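Long-range contact in probable glucarate dehydratase (Mycobacterium smegmatis str. MC2 155, PDB 3VDG), which probably dehydrates D-glucarate, as a metal-dependent member of the enolase superfamily: residues G161-F174 with A359-H372. Residues are numbered along the deposited sequence; the frame is centred on the assembly and turned at random.
Sequences GAVRDAVPFSAYLF and AAATPNLTYACDTH. With ACT (acetate ion), chain E.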
loop_
_atom_site.group_PDB
_atom_site.type_symbol
_atom_site.label_atom_id
_atom_site.label_comp_id
_atom_site.label_asym_id
_atom_site.label_seq_id
_atom_site.Cartn_x
_atom_site.Cartn_y
_atom_site.Cartn_z
ATOM N N GLY A 161 3.840 9.355 -7.714
ATOM C CA GLY A 161 4.791 10.238 -8.358
ATOM C C GLY A 161 6.234 9.907 -8.041
ATOM O O GLY A 161 6.554 9.424 -6.951
ATOM N N ALA A 162 7.108 10.182 -8.999
ATOM C CA ALA A 162 8.545 9.971 -8.837
ATOM C C ALA A 162 9.045 10.761 -7.640
ATOM O O ALA A 162 8.581 11.880 -7.386
ATOM C CB ALA A 162 9.290 10.420 -10.093
ATOM N N VAL A 163 10.001 10.186 -6.916
ATOM C CA VAL A 163 10.733 10.937 -5.900
ATOM C C VAL A 163 12.201 11.115 -6.316
ATOM O O VAL A 163 12.960 11.776 -5.615
ATOM C CB VAL A 163 10.678 10.276 -4.501
ATOM C CG1 VAL A 163 9.239 10.164 -4.026
ATOM C CG2 VAL A 163 11.356 8.904 -4.510
ATOM N N ARG A 164 12.599 10.511 -7.435
ATOM C CA ARG A 164 13.980 10.630 -7.956
ATOM C C ARG A 164 13.891 10.591 -9.480
ATOM O O ARG A 164 12.951 10.006 -10.022
ATOM C CB ARG A 164 14.902 9.519 -7.417
ATOM C CG ARG A 164 14.401 8.085 -7.660
ATOM C CD ARG A 164 15.255 7.036 -6.936
ATOM N NE ARG A 164 15.228 7.165 -5.475
ATOM C CZ ARG A 164 14.306 6.625 -4.677
ATOM N NH1 ARG A 164 14.374 6.825 -3.373
ATOM N NH2 ARG A 164 13.299 5.901 -5.175
ATOM N N ASP A 165 14.845 11.208 -10.177
ATOM C CA ASP A 165 14.697 11.278 -11.629
ATOM C C ASP A 165 15.371 10.114 -12.353
ATOM O O ASP A 165 15.170 9.923 -13.551
ATOM C CB ASP A 165 15.134 12.643 -12.195
ATOM C CG ASP A 165 16.623 12.890 -12.067
ATOM O OD1 ASP A 165 17.081 13.966 -12.511
ATOM O OD2 ASP A 165 17.339 12.019 -11.529
ATOM N N ALA A 166 16.134 9.310 -11.625
ATOM C CA ALA A 166 16.881 8.217 -12.246
ATOM C C ALA A 166 17.000 7.087 -11.239
ATOM O O ALA A 166 17.054 7.336 -10.047
ATOM C CB ALA A 166 18.278 8.706 -12.625
ATOM N N VAL A 167 17.058 5.855 -11.721
ATOM C CA VAL A 167 17.115 4.691 -10.832
ATOM C C VAL A 167 18.465 3.970 -10.979
ATOM O O VAL A 167 18.819 3.532 -12.065
ATOM C CB VAL A 167 15.993 3.701 -11.173
ATOM C CG1 VAL A 167 16.143 2.434 -10.333
ATOM C CG2 VAL A 167 14.631 4.355 -10.909
ATOM N N PRO A 168 19.216 3.847 -9.876
ATOM C CA PRO A 168 20.522 3.180 -9.920
ATOM C C PRO A 168 20.388 1.659 -9.901
ATOM O O PRO A 168 19.527 1.120 -9.199
ATOM C CB PRO A 168 21.224 3.693 -8.646
ATOM C CG PRO A 168 20.114 4.062 -7.727
ATOM C CD PRO A 168 18.991 4.560 -8.606
ATOM N N PHE A 169 21.219 0.986 -10.695
ATOM C CA PHE A 169 21.230 -0.461 -10.769
ATOM C C PHE A 169 22.612 -0.988 -10.395
ATOM O O PHE A 169 23.605 -0.243 -10.400
ATOM C CB PHE A 169 20.875 -0.936 -12.170
ATOM C CG PHE A 169 19.424 -0.768 -12.513
ATOM C CD1 PHE A 169 18.540 -1.842 -12.419
ATOM C CD2 PHE A 169 18.938 0.467 -12.928
ATOM C CE1 PHE A 169 17.187 -1.688 -12.726
ATOM C CE2 PHE A 169 17.594 0.626 -13.245
ATOM C CZ PHE A 169 16.718 -0.448 -13.139
ATOM N N SER A 170 22.672 -2.275 -10.070
ATOM C CA SER A 170 23.951 -2.910 -9.729
ATOM C C SER A 170 24.507 -3.704 -10.907
ATOM O O SER A 170 23.782 -4.033 -11.847
ATOM C CB SER A 170 23.782 -3.833 -8.526
ATOM O OG SER A 170 22.834 -4.839 -8.820
ATOM N N ALA A 171 25.807 -3.987 -10.852
ATOM C CA ALA A 171 26.476 -4.894 -11.782
ATOM C C ALA A 171 26.229 -6.312 -11.244
ATOM O O ALA A 171 26.636 -6.629 -10.124
ATOM C CB ALA A 171 27.977 -4.598 -11.762
ATOM N N TYR A 172 25.559 -7.153 -12.025
ATOM C CA TYR A 172 25.184 -8.489 -11.570
ATOM C C TYR A 172 26.199 -9.499 -12.138
ATOM O O TYR A 172 26.079 -9.916 -13.282
ATOM C CB TYR A 172 23.764 -8.817 -12.069
ATOM C CG TYR A 172 23.033 -9.881 -11.263
ATOM C CD1 TYR A 172 23.734 -10.862 -10.559
ATOM C CD2 TYR A 172 21.639 -9.914 -11.223
ATOM C CE1 TYR A 172 23.071 -11.838 -9.828
ATOM C CE2 TYR A 172 20.967 -10.887 -10.489
ATOM C CZ TYR A 172 21.686 -11.846 -9.800
ATOM O OH TYR A 172 21.027 -12.809 -9.072
ATOM N N LEU A 173 27.211 -9.850 -11.337
ATOM C CA LEU A 173 28.314 -10.724 -11.756
ATOM C C LEU A 173 27.995 -12.216 -11.527
ATOM O O LEU A 173 27.356 -12.572 -10.539
ATOM C CB LEU A 173 29.585 -10.362 -10.950
ATOM C CG LEU A 173 29.987 -8.883 -10.920
ATOM C CD1 LEU A 173 31.346 -8.673 -10.249
ATOM C CD2 LEU A 173 30.000 -8.284 -12.327
ATOM N N PHE A 174 28.465 -13.068 -12.442
ATOM C CA PHE A 174 28.270 -14.513 -12.355
ATOM C C PHE A 174 29.582 -15.222 -12.705
ATOM O O PHE A 174 30.289 -14.828 -13.626
ATOM C CB PHE A 174 27.276 -14.979 -13.418
ATOM C CG PHE A 174 25.834 -14.659 -13.113
ATOM C CD1 PHE A 174 25.314 -13.395 -13.384
ATOM C CD2 PHE A 174 24.989 -15.638 -12.617
ATOM C CE1 PHE A 174 23.982 -13.111 -13.140
ATOM C CE2 PHE A 174 23.646 -15.366 -12.370
ATOM C CZ PHE A 174 23.146 -14.091 -12.636
ATOM N N ALA A 359 10.588 1.814 -9.049
ATOM C CA ALA A 359 11.663 2.277 -8.174
ATOM C C ALA A 359 11.697 3.811 -8.085
ATOM O O ALA A 359 11.989 4.357 -7.038
ATOM C CB ALA A 359 12.996 1.752 -8.666
ATOM N N ALA A 360 11.404 4.503 -9.186
ATOM C CA ALA A 360 11.415 5.963 -9.160
ATOM C C ALA A 360 10.404 6.516 -8.146
ATOM O O ALA A 360 10.665 7.544 -7.511
ATOM C CB ALA A 360 11.148 6.524 -10.545
ATOM N N ALA A 361 9.261 5.837 -8.010
ATOM C CA ALA A 361 8.140 6.279 -7.164
ATOM C C ALA A 361 8.167 5.747 -5.733
ATOM O O ALA A 361 7.238 5.969 -4.959
ATOM C CB ALA A 361 6.812 5.900 -7.823
ATOM N N THR A 362 9.217 5.018 -5.378
ATOM C CA THR A 362 9.259 4.375 -4.064
ATOM C C THR A 362 10.275 5.086 -3.171
ATOM O O THR A 362 11.473 4.942 -3.361
ATOM C CB THR A 362 9.624 2.890 -4.209
ATOM O OG1 THR A 362 8.648 2.262 -5.044
ATOM C CG2 THR A 362 9.620 2.188 -2.838
ATOM N N PRO A 363 9.791 5.853 -2.187
ATOM C CA PRO A 363 10.723 6.651 -1.375
ATOM C C PRO A 363 11.802 5.785 -0.708
ATOM O O PRO A 363 12.975 6.161 -0.704
ATOM C CB PRO A 363 9.809 7.320 -0.320
ATOM C CG PRO A 363 8.434 7.243 -0.902
ATOM C CD PRO A 363 8.383 6.030 -1.787
ATOM N N ASN A 364 11.419 4.623 -0.173
ATOM C CA ASN A 364 12.372 3.805 0.610
ATOM C C ASN A 364 13.139 2.752 -0.212
ATOM O O ASN A 364 13.795 1.872 0.356
ATOM C CB ASN A 364 11.695 3.148 1.833
ATOM C CG ASN A 364 10.511 2.261 1.445
ATOM O OD1 ASN A 364 9.764 2.593 0.533
ATOM N ND2 ASN A 364 10.328 1.135 2.152
ATOM N N LEU A 365 13.056 2.818 -1.539
ATOM C CA LEU A 365 13.878 1.913 -2.365
ATOM C C LEU A 365 15.156 2.644 -2.697
ATOM O O LEU A 365 15.242 3.302 -3.732
ATOM C CB LEU A 365 13.171 1.473 -3.649
ATOM C CG LEU A 365 13.648 0.091 -4.145
ATOM C CD1 LEU A 365 12.803 -0.440 -5.294
ATOM C CD2 LEU A 365 15.122 0.107 -4.527
ATOM N N THR A 366 16.137 2.542 -1.801
ATOM C CA THR A 366 17.369 3.309 -1.926
ATOM C C THR A 366 18.581 2.460 -2.331
ATOM O O THR A 366 19.567 3.002 -2.831
ATOM C CB THR A 366 17.669 4.063 -0.617
ATOM O OG1 THR A 366 17.604 3.141 0.480
ATOM C CG2 THR A 366 16.630 5.170 -0.411
ATOM N N TYR A 367 18.509 1.144 -2.121
ATOM C CA TYR A 367 19.526 0.236 -2.655
ATOM C C TYR A 367 19.468 0.198 -4.175
ATOM O O TYR A 367 18.398 0.310 -4.774
ATOM C CB TYR A 367 19.331 -1.191 -2.135
ATOM C CG TYR A 367 19.638 -1.391 -0.672
ATOM C CD1 TYR A 367 20.935 -1.253 -0.182
ATOM C CD2 TYR A 367 18.635 -1.726 0.221
ATOM C CE1 TYR A 367 21.216 -1.430 1.165
ATOM C CE2 TYR A 367 18.908 -1.927 1.561
ATOM C CZ TYR A 367 20.198 -1.780 2.026
ATOM O OH TYR A 367 20.454 -1.967 3.358
ATOM N N ALA A 368 20.614 0.019 -4.818
ATOM C CA ALA A 368 20.623 -0.124 -6.262
ATOM C C ALA A 368 19.825 -1.385 -6.633
ATOM O O ALA A 368 19.928 -2.391 -5.939
ATOM C CB ALA A 368 22.064 -0.228 -6.748
ATOM N N CYS A 369 19.033 -1.340 -7.705
ATOM C CA CYS A 369 18.263 -2.513 -8.155
ATOM C C CYS A 369 19.122 -3.517 -8.921
ATOM O O CYS A 369 19.978 -3.135 -9.712
ATOM C CB CYS A 369 17.107 -2.087 -9.088
ATOM S SG CYS A 369 15.881 -0.992 -8.305
ATOM N N ASP A 370 18.862 -4.805 -8.726
ATOM C CA ASP A 370 19.453 -5.827 -9.600
ATOM C C ASP A 370 18.881 -5.729 -11.017
ATOM O O ASP A 370 17.715 -5.384 -11.202
ATOM C CB ASP A 370 19.129 -7.223 -9.058
ATOM C CG ASP A 370 19.863 -7.541 -7.740
ATOM O OD1 ASP A 370 20.785 -6.798 -7.358
ATOM O OD2 ASP A 370 19.520 -8.560 -7.109
ATOM N N THR A 371 19.697 -6.043 -12.019
ATOM C CA THR A 371 19.179 -6.281 -13.366
ATOM C C THR A 371 20.114 -7.256 -14.071
ATOM O O THR A 371 21.307 -7.287 -13.782
ATOM C CB THR A 371 19.089 -4.984 -14.197
ATOM O OG1 THR A 371 18.602 -5.284 -15.516
ATOM C CG2 THR A 371 20.470 -4.318 -14.304
ATOM N N HIS A 372 19.555 -8.062 -14.967
ATOM C CA HIS A 372 20.336 -8.966 -15.819
ATOM C C HIS A 372 20.635 -8.299 -17.134
ATOM O O HIS A 372 21.160 -8.920 -18.051
ATOM C CB HIS A 372 19.538 -10.234 -16.093
ATOM C CG HIS A 372 19.485 -11.190 -14.929
ATOM N ND1 HIS A 372 18.856 -10.894 -13.773
ATOM C CD2 HIS A 372 20.014 -12.467 -14.774
ATOM C CE1 HIS A 372 18.966 -11.936 -12.923
ATOM N NE2 HIS A 372 19.674 -12.897 -13.538
HETATM C C ACT E . 19.981 -16.456 -11.779
HETATM O O ACT E . 19.704 -15.626 -12.684
HETATM O OXT ACT E . 20.546 -17.538 -12.046
HETATM C CH3 ACT E . 19.639 -16.167 -10.343
HETATM O O HOH W 1 17.541 1.631 -7.103
HETATM O O HOH W 2 23.766 -5.855 -13.958
#
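Strand 166-174 of this enolase-superfamily protein meets the chain leaving helix 349-360 in a buried contact that closes the (beta/alpha)7-beta barrel, the extended chain around Cys369 serving as eighth strand beside the first. A single backbone bridge marks the junction: Cys369 N donates to Pro168 O and Ser170 N to Cys369 O, both at 2.9 Å. Cys369 SG stands above the Phe169 ring face, distant at 5.0 Å from its centroid.

Past helix 349-360, Arg164 gathers carbonyl oxygens of the following turn. A bend at chi3 (63°) brings NH2 to Thr362 O at 2.7 Å, almost straight, and NH1 to Pro363 O at 3.1 Å; both acceptors lie in the guanidinium plane, with Leu365 O and Val163 CG2 over opposite faces, each offset toward the rim. Thr362 O also takes the Leu365 N-H from its other face, closing a type I turn.

Toward the sodium site, Tyr172, whose OH is hydrogen-bonded to Lys216 NZ, brings CD2 over one face of the His372 imidazole. Ser344 OG is hydrogen-bonded to His372 ND1, and at the ring's edge NE2 donates, at 2.9 Å, to O of an acetate ion, probably from the crystallisation liquor, which His52 and Asn47 also bind.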